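Local coordinates for protein GCN5-related N-acetyltransferase (Sphaerobacter thermophilus, PDB 3TT2) that probably transfers acyl groups, most likely acetyl from acetyl-CoA, as a member of the GCN5-related N-acetyltransferase superfamily, at residues V77-R80 with R81-Q84; S211-Q214 with S215-D219; G101-L104 with V105-E109. All coordinates share one frame; numbering follows the deposited sequence.

Contact 1. Residues V77-R80 with R81-Q84; sequences VLNR and RYVQ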
# COMPACT_ATOMS: atom_id res chain seq x y z
N VAL A 77 -0.93 -12.33 -4.44
CA VAL A 77 -0.78 -11.39 -5.55
C VAL A 77 -1.89 -10.36 -5.59
O VAL A 77 -3.05 -10.67 -5.32
CB VAL A 77 -0.76 -12.08 -6.94
CG1 VAL A 77 0.47 -12.96 -7.11
CG2 VAL A 77 -2.03 -12.88 -7.16
N LEU A 78 -1.52 -9.12 -5.92
CA LEU A 78 -2.50 -8.13 -6.34
C LEU A 78 -2.45 -7.97 -7.87
O LEU A 78 -1.38 -7.88 -8.45
CB LEU A 78 -2.26 -6.79 -5.66
CG LEU A 78 -2.87 -6.77 -4.27
CD1 LEU A 78 -2.42 -5.56 -3.46
CD2 LEU A 78 -4.37 -6.78 -4.43
N ASN A 79 -3.62 -7.95 -8.50
CA ASN A 79 -3.71 -7.92 -9.96
C ASN A 79 -4.42 -6.68 -10.46
O ASN A 79 -5.57 -6.44 -10.10
CB ASN A 79 -4.44 -9.17 -10.45
CG ASN A 79 -4.95 -9.03 -11.86
OD1 ASN A 79 -4.30 -8.44 -12.71
ND2 ASN A 79 -6.13 -9.58 -12.13
N ARG A 80 -3.74 -5.87 -11.27
CA ARG A 80 -4.38 -4.72 -11.90
C ARG A 80 -4.56 -4.93 -13.40
O ARG A 80 -3.59 -4.90 -14.14
CB ARG A 80 -3.53 -3.46 -11.66
CG ARG A 80 -4.02 -2.21 -12.41
CD ARG A 80 -3.07 -1.01 -12.23
NE ARG A 80 -2.86 -0.67 -10.83
CZ ARG A 80 -1.93 0.18 -10.39
NH1 ARG A 80 -1.82 0.43 -9.09
NH2 ARG A 80 -1.12 0.78 -11.25
N ARG A 81 -5.80 -5.18 -13.82
CA ARG A 81 -6.22 -5.26 -15.23
C ARG A 81 -5.39 -6.26 -16.02
O ARG A 81 -5.34 -6.20 -17.25
CB ARG A 81 -6.08 -3.90 -15.94
CG ARG A 81 -7.08 -2.82 -15.55
CD ARG A 81 -6.33 -1.57 -15.12
NE ARG A 81 -6.92 -0.33 -15.63
CZ ARG A 81 -6.25 0.82 -15.73
NH1 ARG A 81 -4.98 0.88 -15.36
NH2 ARG A 81 -6.85 1.90 -16.20
N TYR A 82 -4.74 -7.18 -15.32
CA TYR A 82 -3.80 -8.15 -15.87
C TYR A 82 -2.64 -7.51 -16.63
O TYR A 82 -1.99 -8.19 -17.44
CB TYR A 82 -4.54 -9.11 -16.82
CG TYR A 82 -5.70 -9.83 -16.17
CD1 TYR A 82 -5.49 -10.92 -15.35
CD2 TYR A 82 -7.01 -9.42 -16.39
CE1 TYR A 82 -6.53 -11.58 -14.76
CE2 TYR A 82 -8.07 -10.08 -15.80
CZ TYR A 82 -7.83 -11.17 -14.98
OH TYR A 82 -8.88 -11.84 -14.39
N VAL A 83 -2.38 -6.22 -16.43
CA VAL A 83 -1.15 -5.65 -16.97
C VAL A 83 -0.02 -5.42 -15.97
O VAL A 83 1.14 -5.18 -16.35
CB VAL A 83 -1.43 -4.32 -17.70
CG1 VAL A 83 -2.31 -4.56 -18.90
CG2 VAL A 83 -2.03 -3.29 -16.73
N GLN A 84 -0.37 -5.43 -14.69
CA GLN A 84 0.62 -5.25 -13.65
C GLN A 84 0.32 -6.12 -12.47
O GLN A 84 -0.69 -5.92 -11.78
CB GLN A 84 0.64 -3.81 -13.21
CG GLN A 84 1.64 -3.51 -12.12
CD GLN A 84 1.96 -2.04 -12.07
OE1 GLN A 84 1.48 -1.32 -11.19
NE2 GLN A 84 2.75 -1.57 -13.04
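Arg80 faces two residues at once across the tight hairpin between strands 71-80 and 84-91: its carbonyl oxygen takes the N-H of Val83 (N to O 2.9 Å) and, weakly, that of Gln84. With Arg80 N bonded in return to Gln84 O at 3.1 Å, this is a classic beta bulge. Arg81 and Tyr82, both with positive phi in the left-handed helical region, make the reversal, close to a type I' turn.

A side chain braces the corner. Asn79 OD1 accepts the N-H of Tyr82 (N to OD1 2.9 Å), which comes in the carbonyl plane on a lone pair, though the bond is bent to 136°. Because CG lies anti to the backbone N (chi1 162°), the amide reaches forward along the chain. ND2 then sits over one face of the Tyr82 ring, offset toward the rim, 3.3 Å from Tyr82 CE1, with amide and ring planes 46° apart. With Asn79 cut back to alanine, the Tyr82 N-H is likely to lose this acceptor and its ring the amide lying over it. Both side chains also touch helix 100-115, at Trp111 and Arg115.

On the sheet face that Arg80 and Gln84 share, their side chains run side by side. Gln84 OE1 lies over a face of the Arg80 guanidinium, 3.3 Å from Arg80 NH2, too poorly angled for a hydrogen bond, while Gln84 NE2 bonds weakly to Thr126. Arg81 CD rests beside Arg80 CG at 3.6 Å.

Chemically, the backbone sets the bulge and the Asn79 amide holds Tyr82 twice, its oxygen on the peptide N-H and its nitrogen over the ring, which probably limits how the turn can flex.

Contact 2. Residues S211-Q214 with S215-D219; sequences SMTQ and SERKD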
# COMPACT_ATOMS: atom_id res chain seq x y z
N SER A 211 -17.59 2.64 -4.79
CA SER A 211 -17.66 1.31 -4.21
C SER A 211 -16.44 1.02 -3.36
O SER A 211 -16.50 0.24 -2.42
CB SER A 211 -17.78 0.26 -5.31
OG SER A 211 -18.86 0.58 -6.16
N MSE A 212 -15.32 1.66 -3.69
CA MSE A 212 -14.09 1.44 -2.94
C MSE A 212 -14.13 2.17 -1.62
O MSE A 212 -13.52 1.75 -0.64
CB MSE A 212 -12.89 1.93 -3.73
CG MSE A 212 -12.40 0.98 -4.78
SE MSE A 212 -10.71 1.59 -5.52
CE MSE A 212 -11.30 3.23 -6.40
N THR A 213 -14.82 3.30 -1.60
CA THR A 213 -14.86 4.11 -0.41
C THR A 213 -16.10 3.92 0.45
O THR A 213 -16.21 4.55 1.50
CB THR A 213 -14.72 5.57 -0.76
OG1 THR A 213 -15.61 5.86 -1.84
CG2 THR A 213 -13.29 5.86 -1.19
N GLN A 214 -17.02 3.06 0.02
CA GLN A 214 -18.31 2.90 0.70
C GLN A 214 -18.18 2.69 2.20
O GLN A 214 -18.94 3.25 2.99
CB GLN A 214 -19.12 1.76 0.10
CG GLN A 214 -20.45 1.58 0.79
CD GLN A 214 -21.39 0.67 0.03
OE1 GLN A 214 -21.09 0.24 -1.09
NE2 GLN A 214 -22.54 0.38 0.62
N SER A 215 -17.21 1.88 2.59
CA SER A 215 -16.93 1.67 4.00
C SER A 215 -16.49 2.98 4.66
O SER A 215 -17.08 3.41 5.64
CB SER A 215 -15.84 0.62 4.17
OG SER A 215 -14.61 1.12 3.68
N GLU A 216 -15.45 3.61 4.10
CA GLU A 216 -14.81 4.78 4.72
C GLU A 216 -15.68 6.04 4.80
O GLU A 216 -15.40 6.93 5.60
CB GLU A 216 -13.51 5.12 4.01
CG GLU A 216 -12.69 3.94 3.55
CD GLU A 216 -11.66 4.34 2.52
OE1 GLU A 216 -11.39 3.52 1.62
OE2 GLU A 216 -11.12 5.47 2.62
N ARG A 217 -16.71 6.12 3.95
CA ARG A 217 -17.61 7.27 3.94
C ARG A 217 -18.71 7.19 5.00
O ARG A 217 -19.48 8.14 5.17
CB ARG A 217 -18.22 7.47 2.56
CG ARG A 217 -17.19 7.87 1.53
CD ARG A 217 -17.82 8.14 0.19
NE ARG A 217 -18.14 6.91 -0.53
CZ ARG A 217 -19.38 6.53 -0.83
NH1 ARG A 217 -20.39 7.29 -0.44
NH2 ARG A 217 -19.60 5.41 -1.51
N LYS A 218 -18.78 6.05 5.69
CA LYS A 218 -19.64 5.87 6.85
C LYS A 218 -18.93 6.42 8.10
O LYS A 218 -19.46 6.33 9.20
CB LYS A 218 -20.00 4.40 7.03
CG LYS A 218 -20.82 3.81 5.88
CD LYS A 218 -21.29 2.36 6.17
CE LYS A 218 -20.13 1.42 6.46
NZ LYS A 218 -20.53 -0.02 6.63
N ASP A 219 -17.73 6.96 7.90
CA ASP A 219 -16.90 7.57 8.95
C ASP A 219 -16.27 8.86 8.41
O ASP A 219 -15.05 8.95 8.29
CB ASP A 219 -15.79 6.60 9.31
CG ASP A 219 -15.11 6.94 10.60
OD1 ASP A 219 -15.32 8.06 11.14
OD2 ASP A 219 -14.35 6.08 11.09
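Thr213 OG1 is held by two partners: it accepts the NE-H of Arg217 (NE to OG1 3.0 Å, N-H...O 155°) and is also hydrogen-bonded to the carbonyl oxygen of Trp209, one turn back in the helix 206-213. The hydroxyl lies near the guanidinium plane and meets the group at its edge, as a directed NE-H bond requires. It gets there because OG1 occupies the position between the backbone N and the carbonyl carbon, while the bend of the Arg217 chain at chi3 (-78°) turns NE back toward it.

The same pair is joined through the backbone. Arg217 N donates to Thr213 O at 3.0 Å, nearly along the C=O axis, an i to i+4 backbone bond. The aliphatic part of Arg217 folds back over Thr213, with Arg217 CG 3.5 Å from Thr213 O. Farther out, Arg217 NH2 passes obliquely beside Gln214 CA at 3.6 Å and bonds to the carbonyl oxygen of Leu210; NH1 has a long, weak ion pair with Glu184.

Around this grip, Lys218 CG lies 3.5 Å from Gln214 O, and Lys218 N bonds to Ser215 O within the loop. Trp223 of the strand 223-228 touches Thr213, Glu216 and Arg217, so the turn is packed against the neighbouring strand.

One arginine thus bonds a main-chain carbonyl, a threonine hydroxyl and, through its own backbone N-H, a second carbonyl at the C-terminal part of the helix. A positive guanidinium there would be expected to interact favourably with the partial negative charge of the helix carbonyls.

Contact 3. Residues G101-L104 with V105-E109; sequences GTWL and VQWGE. With SO4 (sulfate ion), chain I.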
# COMPACT_ATOMS: atom_id res chain seq x y z
N GLY A 101 12.93 -18.90 -2.40
CA GLY A 101 12.61 -17.53 -2.80
C GLY A 101 12.54 -17.40 -4.31
O GLY A 101 11.73 -16.64 -4.83
N THR A 102 13.40 -18.14 -5.02
CA THR A 102 13.37 -18.19 -6.48
C THR A 102 12.06 -18.82 -6.97
O THR A 102 11.44 -18.36 -7.93
CB THR A 102 14.55 -18.99 -7.07
OG1 THR A 102 15.78 -18.26 -6.91
CG2 THR A 102 14.33 -19.29 -8.54
N TRP A 103 11.64 -19.86 -6.27
CA TRP A 103 10.42 -20.56 -6.63
C TRP A 103 9.21 -19.63 -6.58
O TRP A 103 8.46 -19.54 -7.55
CB TRP A 103 10.23 -21.75 -5.71
CG TRP A 103 9.23 -22.71 -6.22
CD1 TRP A 103 9.47 -23.81 -6.99
CD2 TRP A 103 7.82 -22.66 -6.00
NE1 TRP A 103 8.29 -24.45 -7.27
CE2 TRP A 103 7.26 -23.77 -6.67
CE3 TRP A 103 6.97 -21.80 -5.30
CZ2 TRP A 103 5.89 -24.04 -6.65
CZ3 TRP A 103 5.62 -22.07 -5.28
CH2 TRP A 103 5.09 -23.18 -5.95
N LEU A 104 9.02 -18.93 -5.46
CA LEU A 104 7.92 -17.97 -5.33
C LEU A 104 7.93 -16.94 -6.44
O LEU A 104 6.88 -16.56 -6.97
CB LEU A 104 8.02 -17.20 -4.01
CG LEU A 104 7.85 -17.98 -2.72
CD1 LEU A 104 7.82 -17.02 -1.55
CD2 LEU A 104 6.57 -18.79 -2.79
N VAL A 105 9.12 -16.48 -6.79
CA VAL A 105 9.26 -15.46 -7.81
C VAL A 105 8.66 -15.95 -9.12
O VAL A 105 7.79 -15.28 -9.69
CB VAL A 105 10.72 -15.06 -8.00
CG1 VAL A 105 10.88 -14.25 -9.28
CG2 VAL A 105 11.19 -14.28 -6.80
N GLN A 106 9.09 -17.13 -9.57
CA GLN A 106 8.59 -17.68 -10.83
C GLN A 106 7.10 -18.02 -10.74
O GLN A 106 6.37 -17.83 -11.70
CB GLN A 106 9.44 -18.87 -11.31
CG GLN A 106 8.91 -19.55 -12.58
CD GLN A 106 9.75 -19.29 -13.85
OE1 GLN A 106 10.39 -18.24 -13.99
NE2 GLN A 106 9.75 -20.26 -14.77
N TRP A 107 6.65 -18.48 -9.58
CA TRP A 107 5.22 -18.72 -9.34
C TRP A 107 4.37 -17.50 -9.72
O TRP A 107 3.33 -17.62 -10.37
CB TRP A 107 4.97 -19.06 -7.87
CG TRP A 107 3.50 -19.19 -7.54
CD1 TRP A 107 2.72 -20.28 -7.78
CD2 TRP A 107 2.64 -18.21 -6.94
NE1 TRP A 107 1.43 -20.04 -7.35
CE2 TRP A 107 1.35 -18.78 -6.84
CE3 TRP A 107 2.84 -16.90 -6.47
CZ2 TRP A 107 0.27 -18.09 -6.29
CZ3 TRP A 107 1.76 -16.21 -5.93
CH2 TRP A 107 0.49 -16.81 -5.85
N GLY A 108 4.82 -16.34 -9.28
CA GLY A 108 4.13 -15.10 -9.56
C GLY A 108 4.23 -14.73 -11.02
O GLY A 108 3.28 -14.24 -11.61
N GLU A 109 5.41 -14.97 -11.61
CA GLU A 109 5.61 -14.73 -13.03
C GLU A 109 4.71 -15.64 -13.85
O GLU A 109 4.08 -15.21 -14.80
CB GLU A 109 7.07 -14.96 -13.43
CG GLU A 109 8.04 -13.95 -12.84
CD GLU A 109 9.42 -14.04 -13.46
OE1 GLU A 109 9.66 -14.97 -14.25
OE2 GLU A 109 10.26 -13.16 -13.19
S SO4 I . 16.86 -18.67 -2.96
O1 SO4 I . 17.74 -18.17 -4.02
O2 SO4 I . 16.71 -17.71 -1.86
O3 SO4 I . 15.55 -18.97 -3.53
O4 SO4 I . 17.39 -19.91 -2.39
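Trp103 and Trp107, one turn apart on the helix 100-115, cross at a slant: the outer edge of the Trp103 benzo ring, at CZ3, comes 4.0 Å from Trp107 CB. The indole planes are near parallel (14°) but slid apart, the six-membered ring of Trp103 and five-membered ring of Trp107 having centroids 5.6 Å apart, so overlap is slight. Four residues apart, the two leave the same flank of the helix, and a shared torsion, CG anti to the backbone N (chi1 -165° for Trp103, 175° for Trp107), turns both indoles alike.

The helix backbone sets this spacing. Trp107 N bonds to Trp103 O at 2.9 Å and Gln106 N to Thr102 O at 3.1 Å, both nearly straight. Outward, Trp103, Leu104 and Trp107 all rest on Val62, Leu104 also on Ala73, and Val105 faces Leu141 and Met142 of the helix 136-144.

Near the start of the helix a sulfate is bound. Thr102 N donates to sulfate O3 at 2.7 Å and Gly99 N also bonds to the ion; Thr102 OG1 lies 3.5 Å from sulfate O3, at most a weak bond, and is hydrogen-bonded to His145. Gly101, lacking a side chain, leaves room for sulfate O2.

An anion on main-chain N-H groups where a glycine-rich loop runs into this helix is characteristic of the GNAT pyrophosphate-binding site; the sulfate, probably from the crystallisation liquor, is consistent with the place of an acetyl-CoA phosphate.

Along the chain the order is contact 1, contact 3, contact 2. Contact 1 is the hairpin joining strands 71-80 and 84-91, and contact 3 lies on the helix 100-115 that connects strand 84-91 to 125-132. Their centres are about 16 Å apart, and they meet where Val77 CG1 packs on Trp107 CZ3 at 3.7 Å, helix against strand in one GNAT domain. Contact 2 belongs to what is probably a second GNAT-like half of the chain, in the turn between helix 206-213 and strand 223-228. Its centre is about 23 Å from that of contact 1 and 35 Å from that of contact 3, with contacts 2 and 3 on opposite sides of the chain's centre, consistent with such a two-part build.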